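Local coordinates for protein deoxyribodipyrimidine photo-lyase (Oryza sativa Japonica Group, PDB 3UMV) that uses light and a bound FAD to split cyclobutane pyrimidine dimers in ultraviolet-damaged DNA, restoring the separate pyrimidine bases, at residues E182-V192 and E318-N329. Residues are numbered along the deposited sequence; the frame is centred on the assembly and turned at random. Where two conformers were deposited one is given.
With FAD (flavin-adenine dinucleotide), chain I.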
loop_
_atom_site.group_PDB
_atom_site.type_symbol
_atom_site.label_atom_id
_atom_site.label_comp_id
_atom_site.label_asym_id
_atom_site.label_seq_id
_atom_site.Cartn_x
_atom_site.Cartn_y
_atom_site.Cartn_z
ATOM N N GLU A 182 16.904 -4.312 -6.185
ATOM C CA GLU A 182 17.147 -5.657 -6.691
ATOM C C GLU A 182 16.551 -5.878 -8.077
ATOM O O GLU A 182 15.525 -5.289 -8.415
ATOM C CB GLU A 182 16.583 -6.685 -5.714
ATOM C CG GLU A 182 17.340 -6.761 -4.396
ATOM C CD GLU A 182 18.740 -7.265 -4.579
ATOM O OE1 GLU A 182 19.636 -6.793 -3.848
ATOM O OE2 GLU A 182 18.936 -8.147 -5.446
ATOM N N TYR A 183 17.190 -6.729 -8.874
ATOM C CA TYR A 183 16.695 -6.998 -10.226
ATOM C C TYR A 183 15.305 -7.660 -10.247
ATOM O O TYR A 183 14.443 -7.301 -11.058
ATOM C CB TYR A 183 17.695 -7.843 -11.029
ATOM C CG TYR A 183 17.191 -8.079 -12.422
ATOM C CD1 TYR A 183 16.484 -9.234 -12.742
ATOM C CD2 TYR A 183 17.369 -7.121 -13.410
ATOM C CE1 TYR A 183 15.991 -9.431 -14.016
ATOM C CE2 TYR A 183 16.881 -7.311 -14.684
ATOM C CZ TYR A 183 16.187 -8.458 -14.985
ATOM O OH TYR A 183 15.698 -8.643 -16.263
ATOM N N SER A 184 15.083 -8.615 -9.354
ATOM C CA SER A 184 13.863 -9.411 -9.382
ATOM C C SER A 184 13.514 -10.056 -8.042
ATOM O O SER A 184 14.267 -9.953 -7.055
ATOM C CB SER A 184 13.996 -10.517 -10.418
ATOM O OG SER A 184 14.993 -11.445 -9.991
ATOM N N ALA A 185 12.379 -10.753 -8.026
ATOM C CA ALA A 185 11.956 -11.489 -6.845
ATOM C C ALA A 185 12.993 -12.531 -6.482
ATOM O O ALA A 185 13.283 -12.735 -5.313
ATOM C CB ALA A 185 10.608 -12.144 -7.073
ATOM N N LYS A 186 13.557 -13.197 -7.482
ATOM C CA LYS A 186 14.563 -14.213 -7.194
ATOM C C LYS A 186 15.738 -13.651 -6.399
ATOM O O LYS A 186 16.124 -14.201 -5.352
ATOM C CB LYS A 186 15.054 -14.868 -8.480
ATOM C CG LYS A 186 15.936 -16.092 -8.227
ATOM C CD LYS A 186 17.389 -15.730 -8.022
ATOM C CE LYS A 186 18.200 -16.965 -7.652
ATOM N NZ LYS A 186 19.652 -16.790 -7.939
ATOM N N THR A 187 16.314 -12.560 -6.883
ATOM C CA THR A 187 17.496 -12.002 -6.230
ATOM C C THR A 187 17.142 -11.373 -4.886
ATOM O O THR A 187 17.918 -11.425 -3.939
ATOM C CB THR A 187 18.248 -10.996 -7.141
ATOM O OG1 THR A 187 17.462 -9.818 -7.330
ATOM C CG2 THR A 187 18.541 -11.626 -8.504
ATOM N N PHE A 188 15.950 -10.798 -4.804
ATOM C CA PHE A 188 15.472 -10.245 -3.551
ATOM C C PHE A 188 15.212 -11.361 -2.526
ATOM O O PHE A 188 15.611 -11.257 -1.364
ATOM C CB PHE A 188 14.209 -9.421 -3.789
ATOM C CG PHE A 188 13.740 -8.694 -2.572
ATOM C CD1 PHE A 188 14.435 -7.596 -2.104
ATOM C CD2 PHE A 188 12.608 -9.112 -1.886
ATOM C CE1 PHE A 188 14.011 -6.913 -0.974
ATOM C CE2 PHE A 188 12.178 -8.432 -0.763
ATOM C CZ PHE A 188 12.883 -7.332 -0.306
ATOM N N ARG A 189 14.574 -12.446 -2.965
ATOM C CA ARG A 189 14.320 -13.590 -2.081
ATOM C C ARG A 189 15.617 -14.170 -1.515
ATOM O O ARG A 189 15.668 -14.591 -0.356
ATOM C CB ARG A 189 13.549 -14.672 -2.836
ATOM C CG ARG A 189 13.088 -15.855 -1.997
ATOM C CD ARG A 189 12.514 -16.944 -2.918
ATOM N NE ARG A 189 11.550 -16.394 -3.876
ATOM C CZ ARG A 189 11.697 -16.422 -5.197
ATOM N NH1 ARG A 189 10.762 -15.895 -5.984
ATOM N NH2 ARG A 189 12.771 -16.981 -5.741
ATOM N N GLY A 190 16.664 -14.193 -2.329
ATOM C CA GLY A 190 17.943 -14.721 -1.893
ATOM C C GLY A 190 18.426 -13.988 -0.652
ATOM O O GLY A 190 18.958 -14.590 0.274
ATOM N N LYS A 191 18.219 -12.681 -0.619
ATOM C CA LYS A 191 18.666 -11.892 0.522
ATOM C C LYS A 191 17.759 -12.000 1.745
ATOM O O LYS A 191 18.241 -12.210 2.857
ATOM C CB LYS A 191 18.896 -10.432 0.115
ATOM C CG LYS A 191 20.079 -10.293 -0.826
ATOM C CD LYS A 191 20.534 -8.864 -1.022
ATOM C CE LYS A 191 21.524 -8.805 -2.155
ATOM N NZ LYS A 191 21.876 -7.414 -2.522
ATOM N N VAL A 192 16.451 -11.882 1.550
ATOM C CA VAL A 192 15.543 -11.880 2.693
ATOM C C VAL A 192 15.351 -13.262 3.337
ATOM O O VAL A 192 15.128 -13.360 4.539
ATOM C CB VAL A 192 14.180 -11.208 2.376
ATOM C CG1 VAL A 192 14.393 -9.736 2.029
ATOM C CG2 VAL A 192 13.462 -11.913 1.240
ATOM N N GLU A 318 5.027 -15.954 -0.690
ATOM C CA GLU A 318 5.846 -15.388 -1.767
ATOM C C GLU A 318 5.277 -14.038 -2.247
ATOM O O GLU A 318 6.017 -13.060 -2.447
ATOM C CB GLU A 318 5.981 -16.394 -2.925
ATOM C CG GLU A 318 6.593 -15.841 -4.220
ATOM C CD GLU A 318 8.077 -15.486 -4.097
ATOM O OE1 GLU A 318 8.573 -14.712 -4.950
ATOM O OE2 GLU A 318 8.744 -15.978 -3.161
ATOM N N GLU A 319 3.963 -13.974 -2.422
ATOM C CA GLU A 319 3.345 -12.733 -2.895
ATOM C C GLU A 319 3.284 -11.721 -1.753
ATOM O O GLU A 319 3.622 -10.540 -1.919
ATOM C CB GLU A 319 1.943 -13.002 -3.466
ATOM C CG GLU A 319 1.881 -14.148 -4.480
ATOM C CD GLU A 319 2.653 -13.863 -5.756
ATOM O OE1 GLU A 319 2.430 -12.795 -6.375
ATOM O OE2 GLU A 319 3.485 -14.707 -6.148
ATOM N N LEU A 320 2.899 -12.196 -0.573
ATOM C CA LEU A 320 2.693 -11.315 0.562
ATOM C C LEU A 320 3.981 -10.658 1.076
ATOM O O LEU A 320 3.951 -9.504 1.497
ATOM C CB LEU A 320 2.030 -12.088 1.708
ATOM C CG LEU A 320 1.894 -11.335 3.031
ATOM C CD1 LEU A 320 0.829 -10.275 2.902
ATOM C CD2 LEU A 320 1.540 -12.310 4.142
ATOM N N VAL A 321 5.093 -11.394 1.071
ATOM C CA VAL A 321 6.343 -10.903 1.642
ATOM C C VAL A 321 7.351 -10.537 0.570
ATOM O O VAL A 321 7.754 -9.382 0.449
ATOM C CB VAL A 321 6.961 -11.912 2.632
ATOM C CG1 VAL A 321 8.343 -11.437 3.111
ATOM C CG2 VAL A 321 6.008 -12.134 3.807
ATOM N N VAL A 322 7.756 -11.508 -0.233
ATOM C CA VAL A 322 8.772 -11.226 -1.229
ATOM C C VAL A 322 8.360 -10.184 -2.279
ATOM O O VAL A 322 9.065 -9.203 -2.491
ATOM C CB VAL A 322 9.286 -12.510 -1.902
ATOM C CG1 VAL A 322 10.078 -12.163 -3.136
ATOM C CG2 VAL A 322 10.164 -13.271 -0.917
ATOM N N ARG A 323 7.228 -10.399 -2.933
ATOM C CA ARG A 323 6.821 -9.483 -3.990
ATOM C C ARG A 323 6.489 -8.100 -3.429
ATOM O O ARG A 323 6.999 -7.087 -3.920
ATOM C CB ARG A 323 5.656 -10.056 -4.795
ATOM C CG ARG A 323 5.998 -11.342 -5.531
ATOM C CD ARG A 323 5.492 -11.281 -6.970
ATOM N NE ARG A 323 6.207 -10.272 -7.747
ATOM C CZ ARG A 323 7.201 -10.548 -8.584
ATOM N NH1 ARG A 323 7.806 -9.574 -9.254
ATOM N NH2 ARG A 323 7.580 -11.808 -8.755
ATOM N N ARG A 324 5.655 -8.057 -2.394
ATOM C CA ARG A 324 5.220 -6.778 -1.845
ATOM C C ARG A 324 6.441 -5.995 -1.367
ATOM O O ARG A 324 6.591 -4.812 -1.677
ATOM C CB ARG A 324 4.234 -6.960 -0.693
ATOM C CG ARG A 324 3.816 -5.628 -0.054
ATOM C CD ARG A 324 2.890 -5.862 1.121
ATOM N NE ARG A 324 3.493 -6.852 2.003
ATOM C CZ ARG A 324 4.429 -6.604 2.911
ATOM N NH1 ARG A 324 4.868 -5.360 3.133
ATOM N NH2 ARG A 324 4.919 -7.615 3.624
ATOM N N GLU A 325 7.318 -6.663 -0.628
ATOM C CA GLU A 325 8.496 -5.978 -0.112
ATOM C C GLU A 325 9.509 -5.603 -1.190
ATOM O O GLU A 325 10.253 -4.630 -1.034
ATOM C CB GLU A 325 9.087 -6.733 1.094
ATOM C CG GLU A 325 8.104 -6.678 2.256
ATOM C CD GLU A 325 8.555 -7.334 3.555
ATOM O OE1 GLU A 325 9.774 -7.483 3.804
ATOM O OE2 GLU A 325 7.644 -7.660 4.347
ATOM N N LEU A 326 9.514 -6.358 -2.288
ATOM C CA LEU A 326 10.322 -6.012 -3.448
ATOM C C LEU A 326 9.857 -4.682 -4.041
ATOM O O LEU A 326 10.674 -3.910 -4.540
ATOM C CB LEU A 326 10.264 -7.122 -4.504
ATOM C CG LEU A 326 10.926 -6.770 -5.848
ATOM C CD1 LEU A 326 12.430 -6.544 -5.729
ATOM C CD2 LEU A 326 10.616 -7.857 -6.841
ATOM N N ALA A 327 8.554 -4.405 -3.975
ATOM C CA ALA A 327 8.061 -3.123 -4.461
ATOM C C ALA A 327 8.551 -1.968 -3.597
ATOM O O ALA A 327 8.879 -0.912 -4.141
ATOM C CB ALA A 327 6.525 -3.100 -4.581
ATOM N N ASP A 328 8.569 -2.144 -2.267
ATOM C CA ASP A 328 9.159 -1.117 -1.385
ATOM C C ASP A 328 10.648 -0.925 -1.706
ATOM O O ASP A 328 11.155 0.199 -1.777
ATOM C CB ASP A 328 8.956 -1.429 0.104
ATOM C CG ASP A 328 7.779 -0.660 0.716
ATOM O OD1 ASP A 328 7.830 -0.284 1.922
ATOM O OD2 ASP A 328 6.798 -0.420 -0.025
ATOM N N ASN A 329 11.349 -2.042 -1.895
ATOM C CA ASN A 329 12.757 -2.002 -2.260
ATOM C C ASN A 329 12.954 -1.105 -3.476
ATOM O O ASN A 329 13.801 -0.212 -3.473
ATOM C CB ASN A 329 13.259 -3.412 -2.543
ATOM C CG ASN A 329 14.637 -3.427 -3.178
ATOM O OD1 ASN A 329 14.759 -3.531 -4.393
ATOM N ND2 ASN A 329 15.672 -3.293 -2.365
HETATM P PA FAD I . -3.447 -11.896 -3.104
HETATM O O1A FAD I . -3.173 -12.766 -4.294
HETATM O O2A FAD I . -4.296 -12.538 -2.043
HETATM O O5B FAD I . -2.043 -11.413 -2.508
HETATM C C5B FAD I . -1.855 -11.179 -1.129
HETATM C C4B FAD I . -0.929 -9.976 -0.926
HETATM O O4B FAD I . 0.333 -10.165 -1.549
HETATM C C3B FAD I . -1.486 -8.720 -1.567
HETATM O O3B FAD I . -2.421 -8.082 -0.729
HETATM C C2B FAD I . -0.241 -7.898 -1.728
HETATM O O2B FAD I . 0.141 -7.367 -0.473
HETATM C C1B FAD I . 0.779 -8.944 -2.098
HETATM N N9A FAD I . 0.914 -9.055 -3.560
HETATM C C8A FAD I . 0.263 -9.918 -4.401
HETATM N N7A FAD I . 0.702 -9.676 -5.658
HETATM C C5A FAD I . 1.611 -8.662 -5.626
HETATM C C6A FAD I . 2.380 -8.003 -6.593
HETATM N N6A FAD I . 2.394 -8.389 -7.868
HETATM N N1A FAD I . 3.235 -6.991 -6.216
HETATM C C2A FAD I . 3.339 -6.638 -4.891
HETATM N N3A FAD I . 2.579 -7.283 -3.940
HETATM C C4A FAD I . 1.745 -8.282 -4.305
HETATM N N1 FAD I . -1.046 -4.006 -5.584
HETATM C C2 FAD I . -1.427 -3.092 -4.645
HETATM O O2 FAD I . -1.359 -3.427 -3.462
HETATM N N3 FAD I . -1.847 -1.829 -5.024
HETATM C C4 FAD I . -1.905 -1.479 -6.361
HETATM O O4 FAD I . -2.286 -0.352 -6.695
HETATM C C4X FAD I . -1.504 -2.413 -7.308
HETATM N N5 FAD I . -1.550 -2.132 -8.653
HETATM C C5X FAD I . -1.129 -3.066 -9.579
HETATM C C6 FAD I . -1.149 -2.758 -10.946
HETATM C C7 FAD I . -0.728 -3.703 -11.886
HETATM C C7M FAD I . -0.747 -3.341 -13.348
HETATM C C8 FAD I . -0.298 -4.959 -11.447
HETATM C C8M FAD I . 0.161 -6.016 -12.407
HETATM C C9 FAD I . -0.295 -5.255 -10.095
HETATM C C9A FAD I . -0.703 -4.316 -9.166
HETATM N N10 FAD I . -0.699 -4.623 -7.821
HETATM C C10 FAD I . -1.088 -3.668 -6.913
HETATM C "C1'" FAD I . -0.246 -5.982 -7.307
HETATM C "C2'" FAD I . -1.395 -7.031 -7.176
HETATM O "O2'" FAD I . -2.235 -7.134 -8.332
HETATM C "C3'" FAD I . -2.307 -6.811 -5.955
HETATM O "O3'" FAD I . -1.513 -6.659 -4.808
HETATM C "C4'" FAD I . -3.286 -7.963 -5.714
HETATM O "O4'" FAD I . -4.107 -8.139 -6.853
HETATM C "C5'" FAD I . -4.112 -7.632 -4.472
HETATM O "O5'" FAD I . -5.230 -8.462 -4.266
HETATM P P FAD I . -5.216 -9.505 -3.046
HETATM O O1P FAD I . -4.840 -8.813 -1.751
HETATM O O2P FAD I . -6.552 -10.197 -2.971
HETATM O O3P FAD I . -4.082 -10.492 -3.630
HETATM O O HOH W 1 10.197 -10.738 -10.002
#
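Phe188 lies flat against helix 318-329, one ring face over the backbone of Leu326, whose CA sits 4.1 Å from the ring centroid in a CH-pi contact. With CG anti to the backbone N (chi1 -174°), the ring enters as a knob among Val322, Glu325, Leu326 and Asn329; Val192 CG1 backs its opposite face. Val322 returns the fit, a knob among Ala185, Phe188, Arg189 and Val192, with CG1 4.0 Å from Ala185 CB. This interlocked, buried centre joins helices whose axes pass 9.6 Å apart at 105°. Beside it, Asn329 OD1 accepts the Glu182 N-H in its carbonyl plane on a lone pair (2.9 Å), while Asn329 ND2 donates a hydrogen bond to Lys180 O, so both ends of the amide are fixed. The partly exposed margin relies on charge pairing rather than close apolar packing. There Arg189 grips Glu318 side-on: NH1 reaches OE1 at 2.7 Å, nearly straight (177°) but from above the carboxylate plane. NE meets OE2 at 2.9 Å on its syn side, tilted out of that plane. A water accepts from Ala185 N. Helix 310-333 carries Glu319, Leu320, Arg323 and Arg324 to FAD. Helix 185-193 packs onto this FAD-binding helix, with helix 174-177 touching Phe188 and Val192, helix 295-305 against Leu320, Val321 and Arg324, and helix 431-442 against Ala327 and Asp328.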